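Uncharacterized protein (Bombyx mori, PDB 5AZ0) is an aldo-keto reductase that probably catalyses the NAD(P)H-dependent reduction of aldehydes and ketones to alcohols. Local coordinates at residues A[221-226]-A[311-316]; A[239-244]-A[304-309]; A[53-58]-A[82-87]. All coordinates share one frame; numbering follows the deposited sequence.

Contact 1: A[221-226]-A[311-316]; sequences VAYSPF and RTVRPL. With ACT (acetate ion), chain G; ACT (acetate ion), chain D.
Val313 is the residue through which the loop segment 311-316 meets the end of strand 219-223, and it shows how one branched side chain can serve two neighbours. Its CG2 lies 3.7 Å from Ser224 OG and, in the plane of the Tyr223 ring, comes up to the ring edge 4.0 Å from CE1. The other branch stretches along the same edge, CG1 standing 4.1 Å from Tyr223 OH. This fork follows from chi1 of 176°, which sets CG1 anti to the backbone N and leaves CG2 beside it. The phenol oxygen itself is engaged by Asn176, so the tyrosine ring is fixed at both its stem and its hydroxyl.

The arginines of 311-316 give the contrast, polar and partly exposed. One acetate, probably from the crystallisation liquor, bridges Arg311 and Arg314, and a second meets Arg311 alone of the two. The first is gripped by Arg314 NE, 2.6 Å from OXT, and by Arg314 NH2, 2.9 Å from its O atom. The backbone N of Arg311 reaches that same O atom at 3.1 Å, in a nearly straight bond of 168°. The second accepts a bond from NH1 of Arg311, whose guanidinium also makes a cation-pi contact with Phe326.

Segment 311-316 belongs to the C-terminal loop that in aldo-keto reductases closes over the barrel mouth, while a tyrosine placed like Tyr223 stacks on the nicotinamide in relatives; a similar role here is probable. Glu199, at the end of strand 195-199, anchors the loop through the backbone N atoms of Thr312 and Val313. Strand 219-223 itself runs in the parallel barrel sheet between strands 195-199 and 273-274, with helix 259-269 packed against Pro225 and Phe226.

Contact 2: A[239-244]-A[304-309]; sequences PEPKLD and AQFDNG. With EDO (1,2-ethanediol), chain C.
Phe306 and Asn308 are the two residues of 304-309 that touch 239-244, Phe306 resting mainly on Pro241 with a lighter touch on Glu240, Asn308 on Pro239. The segment starts with a type I beta turn from Ala304 to Asp307, closed by a weak backbone bond from Asp307 N to Ala304 O. Within the turn comes Phe306, with CG beside the backbone N and anti to the carbonyl carbon (chi1 -71°), a setting that aims the ring at Pro241. The proline lies over one ring face in a CH-pi contact: its CG is 3.9 Å from the centroid and only 3° off the ring normal. Pro241 CD approaches Phe306 CD1 at 3.7 Å, while Pro241 CB leans over the outer rim, 3.8 Å from Phe306 CZ. An alanine in place of Phe306 would take away the whole platform, and Pro241 would probably be left with a gap over its ring and Met248 with one apolar neighbour fewer.

Segment 239-244 is part of the long loop after strand 219-223, the position of loop B in aldo-keto reductases, and here it leads into helix 246-255. A cis peptide precedes Pro241, and Lys242 NZ closes back on Pro239 O at 2.6 Å. Asn203 links the two loops by donating from ND2 to both Glu240 O and Phe306 O.

Asp307 turns from the contact; its OD2 bonds to Ser205 OG and to O2 of an ethanediol. Asn308 turns back, and its ND2 crosses to Pro239, 3.4 Å from CB and 3.6 Å from CG, a van der Waals touch of an amide on a pyrrolidine ring. Its OD1 accepts from Phe310 N in an Asx turn that spans Gly309, whose phi of 78° suits glycine.

Contact 3: A[53-58]-A[82-87]; sequences KLLDAL and GQVVQE
Val84 gives up more surface than any other residue in this pairing of two helices, and it does so by dividing its methyl groups between two leucines one turn apart. CG2 faces Leu55, lying 3.9 Å from CD2 and 4.0 Å from CB, so it rests against both the root and one tip of that side chain. CG1 takes the other partner, Leu58, at 3.9 Å from CG, with the leucine CD2 at nearly the same range. The split depends on the valine torsion: with chi1 at 174°, CG1 is anti to the backbone N and the two methyls diverge toward the two leucines.

The leucines present themselves differently. Leu55 offers its CB and CD2, Leu58 its CG and CD2, one leucine to each methyl of the valine. All the contacts are aliphatic; Val84 and Leu58 are buried, while Leu55 is partly exposed. Ile81, one turn before Val84, touches both leucines as well.

Helices 51-64 and 78-90 are the first two main helices of the barrel's outer ring, neighbours in the alternating strand-helix order of the TIM-barrel fold. Between them in sequence runs strand 68-70, whose Ile69 meets Leu58 and Val85, while Tyr22 of strand 22-23 touches Ala57 and Leu58.

How the contacts relate
Contact 3 comes first along the chain, uniting helices 51-64 and 78-90 at the start of the barrel, and it closes before the other two open. Contact 2 is nested within contact 1: the chain passes 221-226, 239-244, 304-309 and 311-316 in that order. Those two contacts have centres about 14 Å apart; contact 1 ties the end of strand 219-223, and contact 2 the loop that follows it, to the chain beyond helix 297-304. Contact 3 lies with its centre about 25 Å from that of contact 1 and about 33 Å from that of contact 2. The barrel combines apolar packing in its helical shell with loop contacts, of which contact 1 is probably near the mouth of the active site.

Contact 1: A[221-226]-A[311-316]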
ATOM      1  N   VAL A 221      -2.771   5.667   2.661  1.00 20.55           N
ATOM      2  CA  VAL A 221      -2.294   5.082   1.414  1.00 21.47           C
ATOM      3  C   VAL A 221      -3.163   3.921   1.169  1.00 20.38           C
ATOM      4  O   VAL A 221      -3.227   3.043   2.000  1.00 20.12           O
ATOM      5  CB  VAL A 221      -0.802   4.663   1.477  1.00 21.72           C
ATOM      6  CG1 VAL A 221      -0.385   3.817   0.227  1.00 22.16           C
ATOM      7  CG2 VAL A 221       0.080   5.912   1.639  1.00 18.82           C
ATOM      8  N   ALA A 222      -3.824   3.907   0.005  1.00 20.81           N
ATOM      9  CA  ALA A 222      -4.791   2.861  -0.307  1.00 22.90           C
ATOM     10  C   ALA A 222      -4.187   1.736  -1.150  1.00 23.94           C
ATOM     11  O   ALA A 222      -3.741   2.012  -2.262  1.00 22.34           O
ATOM     12  CB  ALA A 222      -5.962   3.453  -1.082  1.00 22.26           C
ATOM     13  N   TYR A 223      -4.213   0.519  -0.643  1.00 23.72           N
ATOM     14  CA  TYR A 223      -4.118  -0.657  -1.497  1.00 25.72           C
ATOM     15  C   TYR A 223      -5.493  -1.198  -1.891  1.00 28.89           C
ATOM     16  O   TYR A 223      -6.495  -0.808  -1.319  1.00 25.95           O
ATOM     17  CB  TYR A 223      -3.226  -1.718  -0.895  1.00 23.43           C
ATOM     18  CG  TYR A 223      -3.720  -2.499   0.290  1.00 27.57           C
ATOM     19  CD1 TYR A 223      -4.546  -3.608   0.127  1.00 28.23           C
ATOM     20  CD2 TYR A 223      -3.336  -2.166   1.577  1.00 23.87           C
ATOM     21  CE1 TYR A 223      -4.977  -4.324   1.215  1.00 28.97           C
ATOM     22  CE2 TYR A 223      -3.744  -2.897   2.636  1.00 24.50           C
ATOM     23  CZ  TYR A 223      -4.568  -3.961   2.478  1.00 29.42           C
ATOM     24  OH  TYR A 223      -4.934  -4.721   3.598  1.00 28.67           O
ATOM     25  N   SER A 224      -5.524  -2.070  -2.905  1.00 30.20           N
ATOM     26  CA  SER A 224      -6.748  -2.514  -3.589  1.00 28.95           C
ATOM     27  C   SER A 224      -7.712  -1.395  -3.833  1.00 29.61           C
ATOM     28  O   SER A 224      -8.842  -1.494  -3.433  1.00 30.94           O
ATOM     29  CB  SER A 224      -7.512  -3.583  -2.801  1.00 31.67           C
ATOM     30  OG  SER A 224      -6.704  -4.714  -2.585  1.00 37.10           O
ATOM     31  N   PRO A 225      -7.268  -0.328  -4.481  1.00 29.40           N
ATOM     32  CA  PRO A 225      -8.061   0.857  -4.717  1.00 28.77           C
ATOM     33  C   PRO A 225      -9.272   0.625  -5.635  1.00 33.43           C
ATOM     34  O   PRO A 225     -10.191   1.434  -5.627  1.00 35.54           O
ATOM     35  CB  PRO A 225      -7.055   1.847  -5.314  1.00 26.59           C
ATOM     36  CG  PRO A 225      -6.041   0.939  -5.995  1.00 26.88           C
ATOM     37  CD  PRO A 225      -5.930  -0.244  -5.099  1.00 30.83           C
ATOM     38  N   PHE A 226      -9.284  -0.462  -6.394  1.00 33.27           N
ATOM     39  CA  PHE A 226     -10.409  -0.816  -7.280  1.00 33.75           C
ATOM     40  C   PHE A 226     -11.356  -1.830  -6.643  1.00 35.15           C
ATOM     41  O   PHE A 226     -12.368  -2.199  -7.255  1.00 37.15           O
ATOM     42  CB  PHE A 226      -9.876  -1.423  -8.587  1.00 33.42           C
ATOM     43  CG  PHE A 226      -8.981  -0.491  -9.379  1.00 32.03           C
ATOM     44  CD1 PHE A 226      -9.438   0.727  -9.809  1.00 33.75           C
ATOM     45  CD2 PHE A 226      -7.672  -0.852  -9.686  1.00 33.87           C
ATOM     46  CE1 PHE A 226      -8.589   1.613 -10.489  1.00 36.45           C
ATOM     47  CE2 PHE A 226      -6.828  -0.001 -10.377  1.00 29.59           C
ATOM     48  CZ  PHE A 226      -7.289   1.213 -10.823  1.00 32.44           C
ATOM     49  N   ARG A 311     -15.333  -5.535   2.237  1.00 34.80           N
ATOM     50  CA  ARG A 311     -13.884  -5.508   2.366  1.00 33.82           C
ATOM     51  C   ARG A 311     -13.316  -6.589   1.431  1.00 34.39           C
ATOM     52  O   ARG A 311     -13.590  -7.777   1.582  1.00 36.80           O
ATOM     53  CB  ARG A 311     -13.525  -5.777   3.809  1.00 32.91           C
ATOM     54  CG  ARG A 311     -12.045  -5.656   4.069  1.00 31.73           C
ATOM     55  CD  ARG A 311     -11.766  -5.983   5.494  1.00 31.96           C
ATOM     56  NE  ARG A 311     -12.213  -4.928   6.390  1.00 33.00           N
ATOM     57  CZ  ARG A 311     -11.580  -3.776   6.603  1.00 34.84           C
ATOM     58  NH1 ARG A 311     -10.421  -3.478   5.961  1.00 32.40           N
ATOM     59  NH2 ARG A 311     -12.111  -2.890   7.474  1.00 34.72           N
ATOM     60  N   THR A 312     -12.604  -6.141   0.411  1.00 34.55           N
ATOM     61  CA  THR A 312     -11.968  -7.030  -0.579  1.00 37.14           C
ATOM     62  C   THR A 312     -10.925  -7.941   0.047  1.00 36.73           C
ATOM     63  O   THR A 312     -10.839  -9.085  -0.330  1.00 39.21           O
ATOM     64  CB  THR A 312     -11.343  -6.188  -1.689  1.00 37.48           C
ATOM     65  OG1 THR A 312     -12.374  -5.401  -2.326  1.00 38.46           O
ATOM     66  CG2 THR A 312     -10.622  -7.065  -2.688  1.00 36.32           C
ATOM     67  N   VAL A 313     -10.162  -7.438   1.035  1.00 35.91           N
ATOM     68  CA  VAL A 313      -9.023  -8.202   1.643  1.00 36.09           C
ATOM     69  C   VAL A 313      -9.275  -8.493   3.124  1.00 32.02           C
ATOM     70  O   VAL A 313      -9.143  -7.610   3.974  1.00 32.47           O
ATOM     71  CB  VAL A 313      -7.660  -7.444   1.454  1.00 36.41           C
ATOM     72  CG1 VAL A 313      -6.511  -8.178   2.149  1.00 37.61           C
ATOM     73  CG2 VAL A 313      -7.339  -7.247  -0.029  1.00 33.29           C
ATOM     74  N   ARG A 314      -9.674  -9.721   3.432  1.00 36.31           N
ATOM     75  CA  ARG A 314     -10.148 -10.065   4.790  1.00 35.59           C
ATOM     76  C   ARG A 314      -9.608 -11.425   5.092  1.00 35.82           C
ATOM     77  O   ARG A 314     -10.186 -12.442   4.772  1.00 35.28           O
ATOM     78  CB  ARG A 314     -11.680 -10.014   4.921  1.00 35.77           C
ATOM     79  CG  ARG A 314     -12.181 -10.295   6.357  1.00 39.10           C
ATOM     80  CD  ARG A 314     -13.719 -10.430   6.449  1.00 41.48           C
ATOM     81  NE  ARG A 314     -14.387  -9.164   6.146  1.00 45.29           N
ATOM     82  CZ  ARG A 314     -14.649  -8.190   7.012  1.00 41.47           C
ATOM     83  NH1 ARG A 314     -14.330  -8.302   8.288  1.00 48.37           N
ATOM     84  NH2 ARG A 314     -15.277  -7.102   6.593  1.00 40.94           N
ATOM     85  N   PRO A 315      -8.402 -11.451   5.619  1.00 40.65           N
ATOM     86  CA  PRO A 315      -7.736 -12.728   5.759  1.00 35.56           C
ATOM     87  C   PRO A 315      -8.253 -13.433   7.017  1.00 36.19           C
ATOM     88  O   PRO A 315      -7.761 -13.193   8.119  1.00 27.59           O
ATOM     89  CB  PRO A 315      -6.247 -12.331   5.813  1.00 41.01           C
ATOM     90  CG  PRO A 315      -6.246 -10.937   6.309  1.00 41.72           C
ATOM     91  CD  PRO A 315      -7.529 -10.302   5.908  1.00 40.07           C
ATOM     92  N   LEU A 316      -9.225 -14.341   6.823  1.00 41.03           N
ATOM     93  CA  LEU A 316      -9.962 -14.943   7.964  1.00 39.94           C
ATOM     94  C   LEU A 316      -9.094 -15.764   8.845  1.00 34.60           C
ATOM     95  O   LEU A 316      -9.288 -15.744  10.056  1.00 38.17           O
ATOM     96  CB  LEU A 316     -11.173 -15.764   7.474  1.00 43.34           C
ATOM     97  CG  LEU A 316     -12.226 -14.797   6.871  1.00 50.30           C
ATOM     98  CD1 LEU A 316     -13.144 -15.519   5.897  1.00 55.12           C
ATOM     99  CD2 LEU A 316     -12.996 -13.984   7.943  1.00 49.68           C
TER
HETATM  100  C   ACT G 406     -16.302  -8.603   3.480  1.00 58.79           C
HETATM  101  O   ACT G 406     -16.726  -7.546   4.071  1.00 43.88           O
HETATM  102  OXT ACT G 406     -15.273  -9.298   3.743  1.00 59.67           O
HETATM  103  CH3 ACT G 406     -17.039  -9.066   2.304  1.00 58.28           C
HETATM  104  C   ACT D 403      -8.389  -1.195   8.590  0.80 45.77           C
HETATM  105  O   ACT D 403      -8.489  -1.469   7.292  0.80 45.85           O
HETATM  106  OXT ACT D 403      -7.321  -0.975   9.228  0.80 35.22           O
HETATM  107  CH3 ACT D 403      -9.561  -1.108   9.527  0.80 35.68           C

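Contact 2: A[239-244]-A[304-309]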
ATOM      1  N   PRO A 239     -20.129  -6.498  -4.938  1.00 56.66           N
ATOM      2  CA  PRO A 239     -21.067  -5.415  -5.207  1.00 53.19           C
ATOM      3  C   PRO A 239     -20.702  -4.578  -6.408  1.00 51.94           C
ATOM      4  O   PRO A 239     -19.576  -4.653  -6.881  1.00 51.78           O
ATOM      5  CB  PRO A 239     -20.977  -4.539  -3.942  1.00 55.70           C
ATOM      6  CG  PRO A 239     -19.804  -5.022  -3.157  1.00 55.83           C
ATOM      7  CD  PRO A 239     -19.161  -6.170  -3.871  1.00 55.99           C
ATOM      8  N   GLU A 240     -21.661  -3.767  -6.859  1.00 44.28           N
ATOM      9  CA  GLU A 240     -21.410  -2.695  -7.789  1.00 45.07           C
ATOM     10  C   GLU A 240     -20.478  -1.653  -7.102  1.00 45.06           C
ATOM     11  O   GLU A 240     -20.482  -1.557  -5.877  1.00 43.19           O
ATOM     12  CB  GLU A 240     -22.726  -2.042  -8.207  1.00 43.36           C
ATOM     13  CG  GLU A 240     -23.607  -2.914  -9.117  1.00 48.76           C
ATOM     14  CD  GLU A 240     -22.989  -3.161 -10.495  1.00 44.13           C
ATOM     15  OE1 GLU A 240     -22.387  -2.230 -11.115  1.00 40.10           O
ATOM     16  OE2 GLU A 240     -23.101  -4.321 -10.911  1.00 48.47           O
ATOM     17  N   PRO A 241     -19.706  -0.878  -7.853  1.00 41.00           N
ATOM     18  CA  PRO A 241     -19.678  -0.861  -9.309  1.00 43.30           C
ATOM     19  C   PRO A 241     -18.808  -1.920  -9.960  1.00 50.63           C
ATOM     20  O   PRO A 241     -17.692  -2.231  -9.468  1.00 48.08           O
ATOM     21  CB  PRO A 241     -19.054   0.483  -9.608  1.00 44.05           C
ATOM     22  CG  PRO A 241     -18.150   0.752  -8.447  1.00 43.26           C
ATOM     23  CD  PRO A 241     -18.601  -0.090  -7.293  1.00 43.99           C
ATOM     24  N   LYS A 242     -19.334  -2.451 -11.069  1.00 54.23           N
ATOM     25  CA  LYS A 242     -18.559  -3.230 -12.041  1.00 50.37           C
ATOM     26  C   LYS A 242     -18.072  -2.315 -13.106  1.00 44.02           C
ATOM     27  O   LYS A 242     -18.430  -1.143 -13.111  1.00 42.54           O
ATOM     28  CB  LYS A 242     -19.376  -4.415 -12.584  1.00 52.23           C
ATOM     29  CG  LYS A 242     -19.621  -5.521 -11.550  1.00 59.71           C
ATOM     30  CD  LYS A 242     -18.476  -5.660 -10.504  1.00 69.62           C
ATOM     31  CE  LYS A 242     -18.724  -6.678  -9.386  1.00 67.88           C
ATOM     32  NZ  LYS A 242     -17.944  -6.287  -8.170  1.00 63.28           N
ATOM     33  N   LEU A 243     -17.180  -2.791 -13.979  1.00 48.94           N
ATOM     34  CA  LEU A 243     -16.580  -1.871 -15.005  1.00 49.84           C
ATOM     35  C   LEU A 243     -17.601  -1.334 -16.000  1.00 52.66           C
ATOM     36  O   LEU A 243     -17.401  -0.248 -16.542  1.00 48.96           O
ATOM     37  CB  LEU A 243     -15.435  -2.549 -15.786  1.00 55.42           C
ATOM     38  CG  LEU A 243     -14.135  -2.793 -15.025  1.00 60.00           C
ATOM     39  CD1 LEU A 243     -13.224  -3.795 -15.751  1.00 62.71           C
ATOM     40  CD2 LEU A 243     -13.443  -1.466 -14.767  1.00 59.68           C
ATOM     41  N   ASP A 244     -18.689  -2.101 -16.223  1.00 58.74           N
ATOM     42  CA  ASP A 244     -19.814  -1.695 -17.087  1.00 63.42           C
ATOM     43  C   ASP A 244     -20.907  -0.944 -16.316  1.00 68.79           C
ATOM     44  O   ASP A 244     -22.062  -0.993 -16.719  1.00 73.91           O
ATOM     45  CB  ASP A 244     -20.411  -2.917 -17.839  1.00 59.29           C
ATOM     46  CG  ASP A 244     -20.911  -4.035 -16.898  1.00 69.56           C
ATOM     47  OD1 ASP A 244     -21.072  -3.808 -15.681  1.00 71.08           O
ATOM     48  OD2 ASP A 244     -21.146  -5.171 -17.380  1.00 75.93           O
ATOM     49  N   ALA A 304     -19.799   8.377  -3.617  1.00 32.62           N
ATOM     50  CA  ALA A 304     -19.970   8.041  -2.204  1.00 30.81           C
ATOM     51  C   ALA A 304     -21.076   7.062  -1.969  1.00 32.66           C
ATOM     52  O   ALA A 304     -21.010   6.386  -0.945  1.00 33.63           O
ATOM     53  CB  ALA A 304     -20.201   9.279  -1.363  1.00 33.22           C
ATOM     54  N   GLN A 305     -22.073   6.940  -2.874  1.00 35.40           N
ATOM     55  CA  GLN A 305     -23.176   5.976  -2.633  1.00 38.97           C
ATOM     56  C   GLN A 305     -22.755   4.560  -2.779  1.00 38.57           C
ATOM     57  O   GLN A 305     -23.461   3.660  -2.283  1.00 34.02           O
ATOM     58  CB  GLN A 305     -24.430   6.176  -3.507  1.00 42.38           C
ATOM     59  CG  GLN A 305     -25.181   7.460  -3.212  1.00 47.45           C
ATOM     60  CD  GLN A 305     -26.233   7.760  -4.300  1.00 55.76           C
ATOM     61  OE1 GLN A 305     -25.959   8.441  -5.276  1.00 53.02           O
ATOM     62  NE2 GLN A 305     -27.426   7.217  -4.139  1.00 62.23           N
ATOM     63  N   PHE A 306     -21.620   4.310  -3.429  1.00 35.28           N
ATOM     64  CA  PHE A 306     -21.169   2.910  -3.517  1.00 32.59           C
ATOM     65  C   PHE A 306     -20.659   2.310  -2.211  1.00 30.44           C
ATOM     66  O   PHE A 306     -20.481   1.105  -2.119  1.00 33.78           O
ATOM     67  CB  PHE A 306     -20.108   2.808  -4.594  1.00 38.66           C
ATOM     68  CG  PHE A 306     -20.641   2.970  -5.992  1.00 34.55           C
ATOM     69  CD1 PHE A 306     -21.534   2.017  -6.520  1.00 36.74           C
ATOM     70  CD2 PHE A 306     -20.211   4.024  -6.801  1.00 41.58           C
ATOM     71  CE1 PHE A 306     -22.031   2.124  -7.814  1.00 35.58           C
ATOM     72  CE2 PHE A 306     -20.688   4.138  -8.117  1.00 40.49           C
ATOM     73  CZ  PHE A 306     -21.608   3.185  -8.613  1.00 39.48           C
ATOM     74  N   ASP A 307     -20.371   3.141  -1.220  1.00 28.61           N
ATOM     75  CA  ASP A 307     -19.791   2.677   0.042  1.00 33.44           C
ATOM     76  C   ASP A 307     -20.761   1.760   0.809  1.00 34.92           C
ATOM     77  O   ASP A 307     -21.865   2.181   1.056  1.00 40.41           O
ATOM     78  CB  ASP A 307     -19.510   3.885   0.930  1.00 30.55           C
ATOM     79  CG  ASP A 307     -18.723   3.522   2.202  1.00 35.23           C
ATOM     80  OD1 ASP A 307     -18.018   2.510   2.272  1.00 34.05           O
ATOM     81  OD2 ASP A 307     -18.777   4.313   3.126  1.00 40.46           O
ATOM     82  N   ASN A 308     -20.368   0.537   1.148  1.00 34.42           N
ATOM     83  CA  ASN A 308     -21.250  -0.403   1.821  1.00 37.03           C
ATOM     84  C   ASN A 308     -20.534  -1.352   2.760  1.00 40.77           C
ATOM     85  O   ASN A 308     -21.096  -2.379   3.150  1.00 38.56           O
ATOM     86  CB  ASN A 308     -21.955  -1.231   0.756  1.00 41.62           C
ATOM     87  CG  ASN A 308     -20.963  -2.006  -0.085  1.00 47.17           C
ATOM     88  OD1 ASN A 308     -19.827  -2.137   0.287  1.00 43.38           O
ATOM     89  ND2 ASN A 308     -21.387  -2.496  -1.218  1.00 50.14           N
ATOM     90  N   GLY A 309     -19.281  -1.059   3.100  1.00 38.93           N
ATOM     91  CA  GLY A 309     -18.567  -1.884   4.024  1.00 34.58           C
ATOM     92  C   GLY A 309     -18.009  -3.196   3.493  1.00 33.10           C
ATOM     93  O   GLY A 309     -17.408  -3.917   4.271  1.00 33.32           O
TER
HETATM   94  C1  EDO C 402     -17.473   9.133   2.674  1.00 46.09           C
HETATM   95  O1  EDO C 402     -16.256   9.827   2.285  1.00 53.59           O
HETATM   96  C2  EDO C 402     -17.586   8.101   1.558  1.00 42.81           C
HETATM   97  O2  EDO C 402     -18.512   7.053   1.810  1.00 54.90           O

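Contact 3: A[53-58]-A[82-87]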
ATOM      1  N   LYS A  53       6.744  -9.435 -16.405  1.00 42.40           N
ATOM      2  CA  LYS A  53       5.841  -8.368 -16.902  1.00 47.46           C
ATOM      3  C   LYS A  53       5.768  -7.203 -15.880  1.00 38.30           C
ATOM      4  O   LYS A  53       5.797  -6.021 -16.277  1.00 33.45           O
ATOM      5  CB  LYS A  53       4.447  -8.917 -17.205  1.00 57.97           C
ATOM      6  CG  LYS A  53       4.458 -10.284 -17.904  1.00 69.15           C
ATOM      7  CD  LYS A  53       3.103 -10.658 -18.476  1.00 78.34           C
ATOM      8  CE  LYS A  53       2.839  -9.970 -19.803  1.00 84.46           C
ATOM      9  NZ  LYS A  53       1.396 -10.092 -20.138  1.00 92.51           N
ATOM     10  N   LEU A  54       5.776  -7.558 -14.592  1.00 32.62           N
ATOM     11  CA  LEU A  54       5.823  -6.554 -13.495  1.00 35.24           C
ATOM     12  C   LEU A  54       7.045  -5.680 -13.621  1.00 34.30           C
ATOM     13  O   LEU A  54       6.960  -4.446 -13.512  1.00 32.83           O
ATOM     14  CB  LEU A  54       5.822  -7.251 -12.120  1.00 37.38           C
ATOM     15  CG  LEU A  54       5.878  -6.368 -10.859  1.00 35.01           C
ATOM     16  CD1 LEU A  54       4.543  -5.670 -10.722  1.00 35.25           C
ATOM     17  CD2 LEU A  54       6.143  -7.206  -9.616  1.00 39.12           C
ATOM     18  N   LEU A  55       8.179  -6.317 -13.967  1.00 37.01           N
ATOM     19  CA  LEU A  55       9.464  -5.603 -14.044  1.00 36.78           C
ATOM     20  C   LEU A  55       9.581  -4.739 -15.252  1.00 34.14           C
ATOM     21  O   LEU A  55      10.037  -3.612 -15.191  1.00 35.01           O
ATOM     22  CB  LEU A  55      10.604  -6.606 -14.055  1.00 37.06           C
ATOM     23  CG  LEU A  55      10.669  -7.480 -12.829  1.00 35.43           C
ATOM     24  CD1 LEU A  55      11.855  -8.456 -12.988  1.00 40.23           C
ATOM     25  CD2 LEU A  55      10.735  -6.639 -11.570  1.00 36.88           C
ATOM     26  N   ASP A  56       9.176  -5.287 -16.385  1.00 37.81           N
ATOM     27  CA  ASP A  56       9.091  -4.523 -17.633  1.00 38.07           C
ATOM     28  C   ASP A  56       8.087  -3.372 -17.504  1.00 35.26           C
ATOM     29  O   ASP A  56       8.413  -2.244 -17.861  1.00 34.31           O
ATOM     30  CB  ASP A  56       8.768  -5.502 -18.797  1.00 46.86           C
ATOM     31  CG  ASP A  56       8.769  -4.848 -20.148  1.00 49.20           C
ATOM     32  OD1 ASP A  56       9.672  -4.026 -20.449  1.00 56.97           O
ATOM     33  OD2 ASP A  56       7.795  -5.129 -20.885  1.00 58.07           O
ATOM     34  N   ALA A  57       6.897  -3.601 -16.916  1.00 34.34           N
ATOM     35  CA  ALA A  57       5.955  -2.435 -16.716  1.00 34.44           C
ATOM     36  C   ALA A  57       6.494  -1.421 -15.668  1.00 32.08           C
ATOM     37  O   ALA A  57       6.314  -0.196 -15.808  1.00 32.21           O
ATOM     38  CB  ALA A  57       4.546  -2.927 -16.407  1.00 34.23           C
ATOM     39  N   LEU A  58       7.326  -1.908 -14.725  1.00 30.76           N
ATOM     40  CA  LEU A  58       8.047  -0.964 -13.795  1.00 29.52           C
ATOM     41  C   LEU A  58       9.014  -0.038 -14.503  1.00 29.52           C
ATOM     42  O   LEU A  58       9.050   1.227 -14.283  1.00 25.40           O
ATOM     43  CB  LEU A  58       8.723  -1.714 -12.627  1.00 29.27           C
ATOM     44  CG  LEU A  58       9.560  -0.905 -11.605  1.00 33.85           C
ATOM     45  CD1 LEU A  58       8.823   0.281 -11.010  1.00 37.71           C
ATOM     46  CD2 LEU A  58       9.993  -1.871 -10.527  1.00 35.34           C
ATOM     47  N   GLY A  82      15.040  -4.188  -7.031  1.00 22.98           N
ATOM     48  CA  GLY A  82      16.294  -3.423  -6.881  1.00 28.66           C
ATOM     49  C   GLY A  82      17.194  -3.385  -8.105  1.00 27.52           C
ATOM     50  O   GLY A  82      17.890  -2.392  -8.334  1.00 27.95           O
ATOM     51  N   GLN A  83      17.214  -4.494  -8.843  1.00 31.51           N
ATOM     52  CA  GLN A  83      17.915  -4.569 -10.158  1.00 35.10           C
ATOM     53  C   GLN A  83      17.304  -3.548 -11.133  1.00 31.79           C
ATOM     54  O   GLN A  83      18.011  -2.748 -11.724  1.00 34.02           O
ATOM     55  CB  GLN A  83      17.789  -5.977 -10.696  1.00 42.46           C
ATOM     56  CG  GLN A  83      18.814  -6.461 -11.712  1.00 60.15           C
ATOM     57  CD  GLN A  83      18.803  -7.993 -11.722  1.00 74.38           C
ATOM     58  OE1 GLN A  83      19.184  -8.641 -10.728  1.00 79.98           O
ATOM     59  NE2 GLN A  83      18.289  -8.582 -12.806  1.00 76.02           N
ATOM     60  N   VAL A  84      15.969  -3.498 -11.225  1.00 31.56           N
ATOM     61  CA  VAL A  84      15.311  -2.542 -12.119  1.00 30.13           C
ATOM     62  C   VAL A  84      15.671  -1.135 -11.722  1.00 32.49           C
ATOM     63  O   VAL A  84      16.032  -0.338 -12.594  1.00 29.64           O
ATOM     64  CB  VAL A  84      13.775  -2.720 -12.201  1.00 36.24           C
ATOM     65  CG1 VAL A  84      13.103  -1.636 -13.016  1.00 34.82           C
ATOM     66  CG2 VAL A  84      13.401  -4.094 -12.769  1.00 35.62           C
ATOM     67  N   VAL A  85      15.591  -0.828 -10.427  1.00 27.17           N
ATOM     68  CA  VAL A  85      15.949   0.508  -9.961  1.00 29.38           C
ATOM     69  C   VAL A  85      17.386   0.887 -10.346  1.00 29.78           C
ATOM     70  O   VAL A  85      17.665   2.030 -10.730  1.00 30.26           O
ATOM     71  CB  VAL A  85      15.775   0.654  -8.422  1.00 28.74           C
ATOM     72  CG1 VAL A  85      16.476   1.917  -7.865  1.00 25.25           C
ATOM     73  CG2 VAL A  85      14.282   0.626  -8.059  1.00 29.49           C
ATOM     74  N   GLN A  86      18.300  -0.039 -10.137  1.00 31.83           N
ATOM     75  CA  GLN A  86      19.708   0.209 -10.453  1.00 33.85           C
ATOM     76  C   GLN A  86      19.886   0.441 -11.987  1.00 33.56           C
ATOM     77  O   GLN A  86      20.627   1.344 -12.412  1.00 33.45           O
ATOM     78  CB  GLN A  86      20.583  -0.929  -9.956  1.00 33.16           C
ATOM     79  CG  GLN A  86      22.088  -0.649 -10.093  1.00 34.79           C
ATOM     80  CD  GLN A  86      22.528   0.609  -9.394  1.00 38.03           C
ATOM     81  OE1 GLN A  86      22.354   0.741  -8.201  1.00 36.73           O
ATOM     82  NE2 GLN A  86      23.078   1.550 -10.133  1.00 39.93           N
ATOM     83  N   GLU A  87      19.173  -0.341 -12.777  1.00 34.25           N
ATOM     84  CA  GLU A  87      19.166  -0.162 -14.252  1.00 37.77           C
ATOM     85  C   GLU A  87      18.719   1.206 -14.661  1.00 47.01           C
ATOM     86  O   GLU A  87      19.380   1.810 -15.513  1.00 46.80           O
ATOM     87  CB  GLU A  87      18.313  -1.182 -14.942  1.00 37.80           C
ATOM     88  CG  GLU A  87      18.998  -2.534 -14.939  1.00 45.00           C
ATOM     89  CD  GLU A  87      18.086  -3.720 -15.302  1.00 53.47           C
ATOM     90  OE1 GLU A  87      16.861  -3.552 -15.566  1.00 56.39           O
ATOM     91  OE2 GLU A  87      18.618  -4.850 -15.309  1.00 49.99           O
TER